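PDB 7LNK: capsid protein from Bocavirus gorilla/GBoV1/2009, which assembles as sixty copies into the T=1 icosahedral capsid of this gorilla bocavirus, the shell that probably encloses its genome. Local coordinates for residues E199-R202 against T203-S207; G14-A18 against D19-I23; I400-F403 against D404-A408; A183-Y186 against Q187-F190. All blocks are in the same frame, centred on the assembly; numbering follows the deposited sequence. Where two conformers were deposited one is given.

Interaction 1: residues E199-R202 against T203-S207; sequences EVLR and TGESS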
loop_
_atom_site.group_PDB
_atom_site.type_symbol
_atom_site.label_atom_id
_atom_site.label_comp_id
_atom_site.label_asym_id
_atom_site.label_seq_id
_atom_site.Cartn_x
_atom_site.Cartn_y
_atom_site.Cartn_z
ATOM N N GLU A 199 -28.216 -87.363 -2.762
ATOM C CA GLU A 199 -29.241 -86.621 -2.052
ATOM C C GLU A 199 -30.321 -87.536 -1.510
ATOM O O GLU A 199 -30.687 -88.536 -2.127
ATOM C CB GLU A 199 -29.875 -85.582 -2.967
ATOM C CG GLU A 199 -28.928 -84.493 -3.367
ATOM C CD GLU A 199 -29.550 -83.520 -4.326
ATOM O OE1 GLU A 199 -30.658 -83.806 -4.820
ATOM O OE2 GLU A 199 -28.932 -82.468 -4.586
ATOM N N VAL A 200 -30.831 -87.176 -0.340
ATOM C CA VAL A 200 -31.997 -87.811 0.252
ATOM C C VAL A 200 -33.054 -86.735 0.397
ATOM O O VAL A 200 -32.794 -85.686 0.993
ATOM C CB VAL A 200 -31.681 -88.453 1.606
ATOM C CG1 VAL A 200 -32.932 -89.053 2.199
ATOM C CG2 VAL A 200 -30.609 -89.488 1.449
ATOM N N LEU A 201 -34.233 -86.982 -0.154
ATOM C CA LEU A 201 -35.292 -85.992 -0.165
ATOM C C LEU A 201 -36.518 -86.526 0.552
ATOM O O LEU A 201 -36.818 -87.717 0.497
ATOM C CB LEU A 201 -35.689 -85.606 -1.587
ATOM C CG LEU A 201 -34.656 -84.975 -2.509
ATOM C CD1 LEU A 201 -35.292 -84.746 -3.850
ATOM C CD2 LEU A 201 -34.099 -83.695 -1.950
ATOM N N ARG A 202 -37.230 -85.626 1.216
ATOM C CA ARG A 202 -38.564 -85.904 1.712
ATOM C C ARG A 202 -39.588 -85.226 0.808
ATOM O O ARG A 202 -39.245 -84.589 -0.186
ATOM C CB ARG A 202 -38.697 -85.467 3.168
ATOM C CG ARG A 202 -37.878 -86.302 4.115
ATOM C CD ARG A 202 -38.087 -85.894 5.540
ATOM N NE ARG A 202 -37.302 -86.723 6.441
ATOM C CZ ARG A 202 -37.215 -86.529 7.750
ATOM N NH1 ARG A 202 -37.866 -85.530 8.316
ATOM N NH2 ARG A 202 -36.485 -87.342 8.490
ATOM N N THR A 203 -40.867 -85.376 1.154
ATOM C CA THR A 203 -41.932 -84.932 0.261
ATOM C C THR A 203 -41.826 -83.449 -0.053
ATOM O O THR A 203 -42.105 -83.025 -1.178
ATOM C CB THR A 203 -43.294 -85.242 0.869
ATOM O OG1 THR A 203 -43.401 -84.610 2.149
ATOM C CG2 THR A 203 -43.476 -86.731 1.025
ATOM N N GLY A 204 -41.416 -82.644 0.922
ATOM C CA GLY A 204 -41.357 -81.216 0.701
ATOM C C GLY A 204 -40.142 -80.758 -0.067
ATOM O O GLY A 204 -39.972 -79.555 -0.274
ATOM N N GLU A 205 -39.275 -81.673 -0.466
ATOM C CA GLU A 205 -38.070 -81.298 -1.182
ATOM C C GLU A 205 -38.154 -81.664 -2.658
ATOM O O GLU A 205 -39.099 -82.300 -3.120
ATOM C CB GLU A 205 -36.865 -81.951 -0.518
ATOM C CG GLU A 205 -36.629 -81.417 0.875
ATOM C CD GLU A 205 -35.499 -82.104 1.579
ATOM O OE1 GLU A 205 -35.032 -83.137 1.080
ATOM O OE2 GLU A 205 -35.055 -81.603 2.627
ATOM N N SER A 206 -37.119 -81.273 -3.394
ATOM C CA SER A 206 -37.038 -81.523 -4.824
ATOM C C SER A 206 -35.582 -81.439 -5.247
ATOM O O SER A 206 -34.739 -80.902 -4.529
ATOM C CB SER A 206 -37.891 -80.536 -5.621
ATOM O OG SER A 206 -37.425 -79.214 -5.467
ATOM N N SER A 207 -35.295 -81.985 -6.422
ATOM C CA SER A 207 -33.957 -81.927 -6.985
ATOM C C SER A 207 -34.053 -81.664 -8.478
ATOM O O SER A 207 -35.050 -81.997 -9.116
ATOM C CB SER A 207 -33.181 -83.217 -6.723
ATOM O OG SER A 207 -33.806 -84.318 -7.349
#
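Glu205 reaches back over Leu201 and Arg202 from the far side of a tight turn that reverses the chain just after strand 199-201. The turn is type I, from Arg202 to Glu205, and is closed by Glu205 N donating to Arg202 O (2.9 Å, 161° at the hydrogen). It links strands 199-201 and 207-223, consistent with the F-to-G connection of the parvovirus jelly roll. From its CB, 3.6 Å from Leu201 CD2, the Glu205 side chain runs extended. Its CG lies anti to the carbonyl carbon (chi1 -66°), which sends the carboxylate back along the incoming strand. CD then stands 3.9 Å from Arg202 N. At the tip the two oxygens part company: OE1 lies by Leu201 CA and CD2 and accepts a weak bond from Arg202 N (3.3 Å), while OE2 takes a hydrogen bond from Ser7 N of a second subunit. Leu201 crosses the glutamate obliquely. Its CD2 branch faces Glu205, and its CD1 branch covers the chain further on, 3.6 Å from Ser206 C. Beyond it, Glu199 OE1 meets the CB of Ser207 without a hydrogen bond. Arg202 leads away in an extended chain, and its NH1 donates to Val4 O of the second subunit. The guanidinium and the Glu205 carboxylate, of opposite charge, are not in contact. The carboxylate is thus shared, OE1 weakly tied to the turn that carries it and OE2 bonded to Ser7 of the second subunit; with backbone N-H groups at both oxygens, it is probably stabilised in its charged form.

Interaction 2: residues G14-A18 against D19-I23; sequences GSHFA and DKYVI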
loop_
_atom_site.group_PDB
_atom_site.type_symbol
_atom_site.label_atom_id
_atom_site.label_comp_id
_atom_site.label_asym_id
_atom_site.label_seq_id
_atom_site.Cartn_x
_atom_site.Cartn_y
_atom_site.Cartn_z
ATOM N N GLY A 14 -45.220 -79.273 -23.424
ATOM C CA GLY A 14 -45.339 -78.640 -24.718
ATOM C C GLY A 14 -44.010 -78.401 -25.392
ATOM O O GLY A 14 -42.954 -78.885 -24.981
ATOM N N SER A 15 -44.083 -77.635 -26.470
ATOM C CA SER A 15 -42.907 -77.313 -27.251
ATOM C C SER A 15 -42.959 -75.858 -27.668
ATOM O O SER A 15 -44.013 -75.223 -27.673
ATOM C CB SER A 15 -42.787 -78.195 -28.486
ATOM O OG SER A 15 -43.877 -77.966 -29.350
ATOM N N HIS A 16 -41.789 -75.337 -28.006
ATOM C CA HIS A 16 -41.638 -73.994 -28.534
ATOM C C HIS A 16 -40.705 -74.076 -29.727
ATOM O O HIS A 16 -39.552 -74.484 -29.582
ATOM C CB HIS A 16 -41.091 -73.041 -27.474
ATOM C CG HIS A 16 -40.977 -71.626 -27.931
ATOM N ND1 HIS A 16 -42.070 -70.868 -28.286
ATOM C CD2 HIS A 16 -39.896 -70.828 -28.091
ATOM C CE1 HIS A 16 -41.667 -69.664 -28.647
ATOM N NE2 HIS A 16 -40.353 -69.614 -28.539
ATOM N N PHE A 17 -41.198 -73.701 -30.897
ATOM C CA PHE A 17 -40.407 -73.692 -32.118
ATOM C C PHE A 17 -39.905 -72.293 -32.425
ATOM O O PHE A 17 -40.656 -71.319 -32.354
ATOM C CB PHE A 17 -41.216 -74.217 -33.300
ATOM C CG PHE A 17 -41.490 -75.680 -33.243
ATOM C CD1 PHE A 17 -40.607 -76.577 -33.802
ATOM C CD2 PHE A 17 -42.597 -76.165 -32.591
ATOM C CE1 PHE A 17 -40.844 -77.921 -33.749
ATOM C CE2 PHE A 17 -42.831 -77.510 -32.529
ATOM C CZ PHE A 17 -41.952 -78.388 -33.107
ATOM N N ALA A 18 -38.624 -72.204 -32.757
ATOM C CA ALA A 18 -38.021 -70.975 -33.241
ATOM C C ALA A 18 -37.195 -71.301 -34.473
ATOM O O ALA A 18 -37.238 -72.430 -34.967
ATOM C CB ALA A 18 -37.164 -70.321 -32.161
ATOM N N ASP A 19 -36.463 -70.321 -34.995
ATOM C CA ASP A 19 -35.594 -70.591 -36.134
ATOM C C ASP A 19 -34.405 -71.442 -35.734
ATOM O O ASP A 19 -34.124 -72.466 -36.363
ATOM C CB ASP A 19 -35.123 -69.283 -36.758
ATOM C CG ASP A 19 -36.196 -68.620 -37.561
ATOM O OD1 ASP A 19 -37.165 -69.321 -37.904
ATOM O OD2 ASP A 19 -36.082 -67.413 -37.847
ATOM N N LYS A 20 -33.667 -71.012 -34.718
ATOM C CA LYS A 20 -32.426 -71.662 -34.343
ATOM C C LYS A 20 -32.553 -72.629 -33.177
ATOM O O LYS A 20 -31.561 -73.266 -32.822
ATOM C CB LYS A 20 -31.372 -70.604 -34.038
ATOM C CG LYS A 20 -30.978 -69.818 -35.262
ATOM C CD LYS A 20 -29.870 -68.850 -34.962
ATOM C CE LYS A 20 -29.396 -68.180 -36.230
ATOM N NZ LYS A 20 -30.375 -67.169 -36.697
ATOM N N TYR A 21 -33.728 -72.769 -32.572
ATOM C CA TYR A 21 -33.846 -73.704 -31.466
ATOM C C TYR A 21 -35.282 -74.177 -31.327
ATOM O O TYR A 21 -36.221 -73.520 -31.772
ATOM C CB TYR A 21 -33.363 -73.094 -30.144
ATOM C CG TYR A 21 -34.181 -71.927 -29.664
ATOM C CD1 TYR A 21 -35.274 -72.117 -28.838
ATOM C CD2 TYR A 21 -33.862 -70.637 -30.038
ATOM C CE1 TYR A 21 -36.027 -71.058 -28.403
ATOM C CE2 TYR A 21 -34.609 -69.571 -29.606
ATOM C CZ TYR A 21 -35.690 -69.786 -28.787
ATOM O OH TYR A 21 -36.438 -68.720 -28.352
ATOM N N VAL A 22 -35.432 -75.335 -30.694
ATOM C CA VAL A 22 -36.724 -75.875 -30.298
ATOM C C VAL A 22 -36.614 -76.305 -28.845
ATOM O O VAL A 22 -35.625 -76.928 -28.456
ATOM C CB VAL A 22 -37.157 -77.058 -31.184
ATOM C CG1 VAL A 22 -38.433 -77.666 -30.668
ATOM C CG2 VAL A 22 -37.344 -76.606 -32.606
ATOM N N ILE A 23 -37.612 -75.958 -28.044
ATOM C CA ILE A 23 -37.652 -76.326 -26.637
ATOM C C ILE A 23 -38.804 -77.292 -26.445
ATOM O O ILE A 23 -39.961 -76.929 -26.665
ATOM C CB ILE A 23 -37.823 -75.102 -25.730
ATOM C CG1 ILE A 23 -36.624 -74.176 -25.849
ATOM C CG2 ILE A 23 -37.969 -75.543 -24.298
ATOM C CD1 ILE A 23 -36.842 -72.859 -25.189
#
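Ala18 and Tyr21 face each other at the closed end of the hairpin made by strands 14-17 and 21-23, which run antiparallel at 165°. The alanine methyl sits over the centre of the tyrosine ring, 3.7 Å from Ala18 CB to Tyr21 CE2, a CH-pi contact 13° off the ring normal. Tyr21 CG lies between its backbone N and carbonyl carbon (chi1 64°), which turns the ring so that one face meets the Ala18 methyl. Ala18 N also donates to Tyr21 O (2.9 Å). On the packed face Phe17 and Val22, a non-hydrogen-bonded pair, lie side by side: Val22 CG2 touches Phe17 CD1 at 3.5 Å and CG1 rides over the ring toward its rim. His16 and Ile23 form the hydrogen-bonded pair. His16 N donates to Ile23 O at 2.8 Å. Ile23 N donates to His16 O at 2.9 Å. The loose side is the exposed His16 ring, whose approach to Tyr21 is doubtful because a second conformer exists. Asp19 at the bend forms a salt bridge with Arg453. Phe17 packs on helix 76-85, Val22 on Trp449 and Val451, and Ile23 on Val448. Strand 21-33 pairs with strand 437-453, consistent with the inner sheet of the parvovirus jelly roll, and strand 14-17 adds to it at the hairpin.

Interaction 3: residues I400-F403 against D404-A408; sequences IDPF and DGSIA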
loop_
_atom_site.group_PDB
_atom_site.type_symbol
_atom_site.label_atom_id
_atom_site.label_comp_id
_atom_site.label_asym_id
_atom_site.label_seq_id
_atom_site.Cartn_x
_atom_site.Cartn_y
_atom_site.Cartn_z
ATOM N N ILE A 400 -17.134 -93.279 -35.705
ATOM C CA ILE A 400 -18.225 -93.701 -34.837
ATOM C C ILE A 400 -19.529 -93.426 -35.565
ATOM O O ILE A 400 -19.932 -92.275 -35.736
ATOM C CB ILE A 400 -18.180 -92.979 -33.488
ATOM C CG1 ILE A 400 -16.855 -93.250 -32.783
ATOM C CG2 ILE A 400 -19.318 -93.426 -32.624
ATOM C CD1 ILE A 400 -16.605 -94.711 -32.521
ATOM N N ASP A 401 -20.188 -94.493 -36.000
ATOM C CA ASP A 401 -21.458 -94.394 -36.713
ATOM C C ASP A 401 -22.310 -95.590 -36.338
ATOM O O ASP A 401 -22.396 -96.568 -37.086
ATOM C CB ASP A 401 -21.229 -94.339 -38.223
ATOM C CG ASP A 401 -22.508 -94.188 -39.003
ATOM O OD1 ASP A 401 -23.140 -93.130 -38.882
ATOM O OD2 ASP A 401 -22.880 -95.116 -39.743
ATOM N N PRO A 402 -22.916 -95.577 -35.155
ATOM C CA PRO A 402 -23.777 -96.699 -34.772
ATOM C C PRO A 402 -24.851 -96.942 -35.816
ATOM O O PRO A 402 -25.538 -96.021 -36.253
ATOM C CB PRO A 402 -24.362 -96.247 -33.436
ATOM C CG PRO A 402 -23.327 -95.365 -32.879
ATOM C CD PRO A 402 -22.727 -94.637 -34.041
ATOM N N PHE A 403 -24.986 -98.200 -36.232
ATOM C CA PHE A 403 -25.860 -98.503 -37.356
ATOM C C PHE A 403 -27.331 -98.414 -36.999
ATOM O O PHE A 403 -28.167 -98.328 -37.901
ATOM C CB PHE A 403 -25.549 -99.882 -37.922
ATOM C CG PHE A 403 -24.210 -99.978 -38.572
ATOM C CD1 PHE A 403 -23.521 -98.842 -38.933
ATOM C CD2 PHE A 403 -23.660 -101.201 -38.866
ATOM C CE1 PHE A 403 -22.298 -98.931 -39.540
ATOM C CE2 PHE A 403 -22.440 -101.292 -39.477
ATOM C CZ PHE A 403 -21.759 -100.159 -39.815
ATOM N N ASP A 404 -27.678 -98.435 -35.715
ATOM C CA ASP A 404 -29.067 -98.201 -35.351
ATOM C C ASP A 404 -29.448 -96.740 -35.531
ATOM O O ASP A 404 -30.632 -96.421 -35.670
ATOM C CB ASP A 404 -29.328 -98.657 -33.916
ATOM C CG ASP A 404 -28.506 -97.897 -32.890
ATOM O OD1 ASP A 404 -27.809 -96.930 -33.249
ATOM O OD2 ASP A 404 -28.580 -98.255 -31.701
ATOM N N GLY A 405 -28.466 -95.846 -35.538
ATOM C CA GLY A 405 -28.702 -94.427 -35.685
ATOM C C GLY A 405 -28.503 -93.613 -34.430
ATOM O O GLY A 405 -28.515 -92.381 -34.513
ATOM N N SER A 406 -28.327 -94.245 -33.275
ATOM C CA SER A 406 -28.123 -93.505 -32.042
ATOM C C SER A 406 -26.760 -92.831 -32.051
ATOM O O SER A 406 -25.818 -93.295 -32.686
ATOM C CB SER A 406 -28.242 -94.428 -30.835
ATOM O OG SER A 406 -27.219 -95.403 -30.858
ATOM N N ILE A 407 -26.662 -91.725 -31.329
ATOM C CA ILE A 407 -25.465 -90.895 -31.315
ATOM C C ILE A 407 -24.594 -91.318 -30.145
ATOM O O ILE A 407 -24.977 -91.147 -28.986
ATOM C CB ILE A 407 -25.825 -89.409 -31.213
ATOM C CG1 ILE A 407 -26.579 -88.966 -32.455
ATOM C CG2 ILE A 407 -24.584 -88.571 -31.019
ATOM C CD1 ILE A 407 -27.184 -87.606 -32.317
ATOM N N ALA A 408 -23.415 -91.848 -30.437
ATOM C CA ALA A 408 -22.491 -92.266 -29.394
ATOM C C ALA A 408 -21.728 -91.064 -28.869
ATOM O O ALA A 408 -21.185 -90.277 -29.646
ATOM C CB ALA A 408 -21.521 -93.320 -29.914
#
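Asp404 OD1, which meets Pro402 CB across the turn, is gripped twice by Ser406. The backbone N of Ser406 donates to it at 2.7 Å, coming from above the carboxylate plane, and Ser406 OG donates at 2.9 Å on the syn side, much nearer that plane. The aspartate CG sits between its own backbone N and carbonyl carbon (chi1 62°), which turns OD1 toward the N and OG of Ser406; two donors then fix the rotation of the carboxylate. Its other oxygen, OD2, has a weak bond from Trp140 NE1. The same residues form a type I turn from Pro402 to Gly405, closed by Gly405 N to Pro402 O (3.0 Å). Gly405 has a positive phi of 107°, a conformation that suits glycine. The proline ring lies across the mouth of the reversal, with CG against the carbonyl oxygen of Ser406 and 4.0 Å from Ala408 CB. Further out, Ile400 CG2 covers the same methyl at 3.5 Å from Ala408 CB, and Trp265 of a fifth subunit packs on both Ile400 and Ala408. Phe403 instead packs on Pro372 of that subunit. The type I turn and the Asx turn at its third residue together reverse the chain before strand 407-409, within what is probably the long GH region between strands 207-223 and 415-420 of the parvovirus jelly roll.

Interaction 4: residues A183-Y186 against Q187-F190; sequences AILY and QMPF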
loop_
_atom_site.group_PDB
_atom_site.type_symbol
_atom_site.label_atom_id
_atom_site.label_comp_id
_atom_site.label_asym_id
_atom_site.label_seq_id
_atom_site.Cartn_x
_atom_site.Cartn_y
_atom_site.Cartn_z
ATOM N N ALA A 183 -8.320 -115.714 -12.489
ATOM C CA ALA A 183 -7.752 -114.374 -12.466
ATOM C C ALA A 183 -8.760 -113.347 -12.951
ATOM O O ALA A 183 -8.707 -112.175 -12.568
ATOM C CB ALA A 183 -6.488 -114.330 -13.319
ATOM N N ILE A 184 -9.692 -113.767 -13.801
ATOM C CA ILE A 184 -10.698 -112.838 -14.295
ATOM C C ILE A 184 -11.795 -112.632 -13.258
ATOM O O ILE A 184 -12.396 -111.557 -13.188
ATOM C CB ILE A 184 -11.241 -113.318 -15.652
ATOM C CG1 ILE A 184 -10.127 -113.282 -16.686
ATOM C CG2 ILE A 184 -12.324 -112.413 -16.160
ATOM C CD1 ILE A 184 -10.495 -113.924 -17.988
ATOM N N LEU A 185 -12.066 -113.637 -12.418
ATOM C CA LEU A 185 -12.932 -113.381 -11.267
ATOM C C LEU A 185 -12.219 -112.613 -10.173
ATOM O O LEU A 185 -12.796 -111.689 -9.593
ATOM C CB LEU A 185 -13.509 -114.654 -10.666
ATOM C CG LEU A 185 -14.668 -115.367 -11.320
ATOM C CD1 LEU A 185 -14.946 -116.586 -10.515
ATOM C CD2 LEU A 185 -15.855 -114.443 -11.260
ATOM N N TYR A 186 -10.986 -113.000 -9.841
ATOM C CA TYR A 186 -10.300 -112.344 -8.735
ATOM C C TYR A 186 -10.339 -110.838 -8.888
ATOM O O TYR A 186 -10.415 -110.109 -7.897
ATOM C CB TYR A 186 -8.861 -112.827 -8.606
ATOM C CG TYR A 186 -8.736 -114.257 -8.169
ATOM C CD1 TYR A 186 -9.627 -114.798 -7.266
ATOM C CD2 TYR A 186 -7.687 -115.043 -8.600
ATOM C CE1 TYR A 186 -9.513 -116.093 -6.852
ATOM C CE2 TYR A 186 -7.562 -116.341 -8.184
ATOM C CZ TYR A 186 -8.479 -116.859 -7.306
ATOM O OH TYR A 186 -8.364 -118.156 -6.881
ATOM N N GLN A 187 -10.296 -110.343 -10.113
ATOM C CA GLN A 187 -10.788 -108.996 -10.349
ATOM C C GLN A 187 -12.059 -109.034 -11.189
ATOM O O GLN A 187 -12.051 -109.068 -12.413
ATOM C CB GLN A 187 -9.682 -108.194 -11.012
ATOM C CG GLN A 187 -9.077 -108.967 -12.169
ATOM C CD GLN A 187 -8.006 -108.221 -12.888
ATOM O OE1 GLN A 187 -7.527 -107.197 -12.419
ATOM N NE2 GLN A 187 -7.568 -108.764 -14.007
ATOM N N MET A 188 -13.173 -108.958 -10.476
ATOM C CA MET A 188 -14.454 -108.590 -11.027
ATOM C C MET A 188 -14.949 -107.383 -10.263
ATOM O O MET A 188 -15.187 -107.503 -9.055
ATOM C CB MET A 188 -15.445 -109.740 -10.934
ATOM C CG MET A 188 -16.835 -109.380 -11.390
ATOM S SD MET A 188 -17.944 -110.789 -11.463
ATOM C CE MET A 188 -18.160 -111.170 -9.747
ATOM N N PRO A 189 -15.100 -106.220 -10.873
ATOM C CA PRO A 189 -15.479 -105.046 -10.098
ATOM C C PRO A 189 -16.855 -105.208 -9.485
ATOM O O PRO A 189 -17.698 -105.972 -9.953
ATOM C CB PRO A 189 -15.462 -103.927 -11.135
ATOM C CG PRO A 189 -15.748 -104.603 -12.364
ATOM C CD PRO A 189 -15.039 -105.909 -12.303
ATOM N N PHE A 190 -17.068 -104.477 -8.401
ATOM C CA PHE A 190 -18.363 -104.425 -7.747
ATOM C C PHE A 190 -18.666 -102.986 -7.394
ATOM O O PHE A 190 -17.862 -102.321 -6.738
ATOM C CB PHE A 190 -18.403 -105.330 -6.521
ATOM C CG PHE A 190 -19.650 -105.203 -5.724
ATOM C CD1 PHE A 190 -20.860 -105.576 -6.259
ATOM C CD2 PHE A 190 -19.600 -104.851 -4.401
ATOM C CE1 PHE A 190 -22.006 -105.478 -5.525
ATOM C CE2 PHE A 190 -20.746 -104.782 -3.661
ATOM C CZ PHE A 190 -21.947 -105.089 -4.223
#
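Tyr186 hands over to Gln187 where helix 179-186 ends, and Gln187 is the first residue to leave helical backbone angles. A last helical bond survives only weakly, from Gln187 N to Ala183 O at 3.5 Å. Beyond it the chain runs extended; Met188 N comes near Leu185 O, but at a poor angle for a bond, and that oxygen accepts instead from Arg460 NH1 of a fifth subunit. Gln187 CG, set between its own N and carbonyl carbon (chi1 48°), is directed back toward the helix end and lies 3.3 Å from Ala183 O. Its amide extends onward, with NE2 3.9 Å from Ala183 O, too long for a hydrogen bond. On another side Met188 leaves the backbone with CG anti to N (chi1 175°) and stays extended to SD, which lies 4.2 Å from Leu185 CD2, a loose apolar touch; a bend past the sulfur turns only CE. Leu185 and Met188 both rest on Arg56 of strand 55-60, and Ile184 and Met188 on Ile163. Two other subunits close round this exit from the helix: the fifth packs Leu346 on Ala183 and Ile184, and the second lays Ile472 against Leu185 and Tyr186, before the loop runs on toward strand 199-201.

The four contacts are separate local features of one capsid subunit, with none touching another. Interactions 2 and 3 come nearest in space, about 14 Å between nearest atoms, while interactions 2 and 4 lie on opposite sides of the chain's centre, about 48 Å between centres. Interactions 1 and 2 both belong to the jelly roll, about 17 Å apart at their nearest atoms: one is the turn leading into strand 207-223, the other the hairpin that opens strand 21-33. Interactions 3 and 4 lie in the connections between jelly-roll strands, interaction 3 entering the short strand 407-409 and interaction 4 ending helix 179-186. Interactions 1 and 4 both meet the second subunit, interactions 3 and 4 the fifth, placing these three at subunit interfaces.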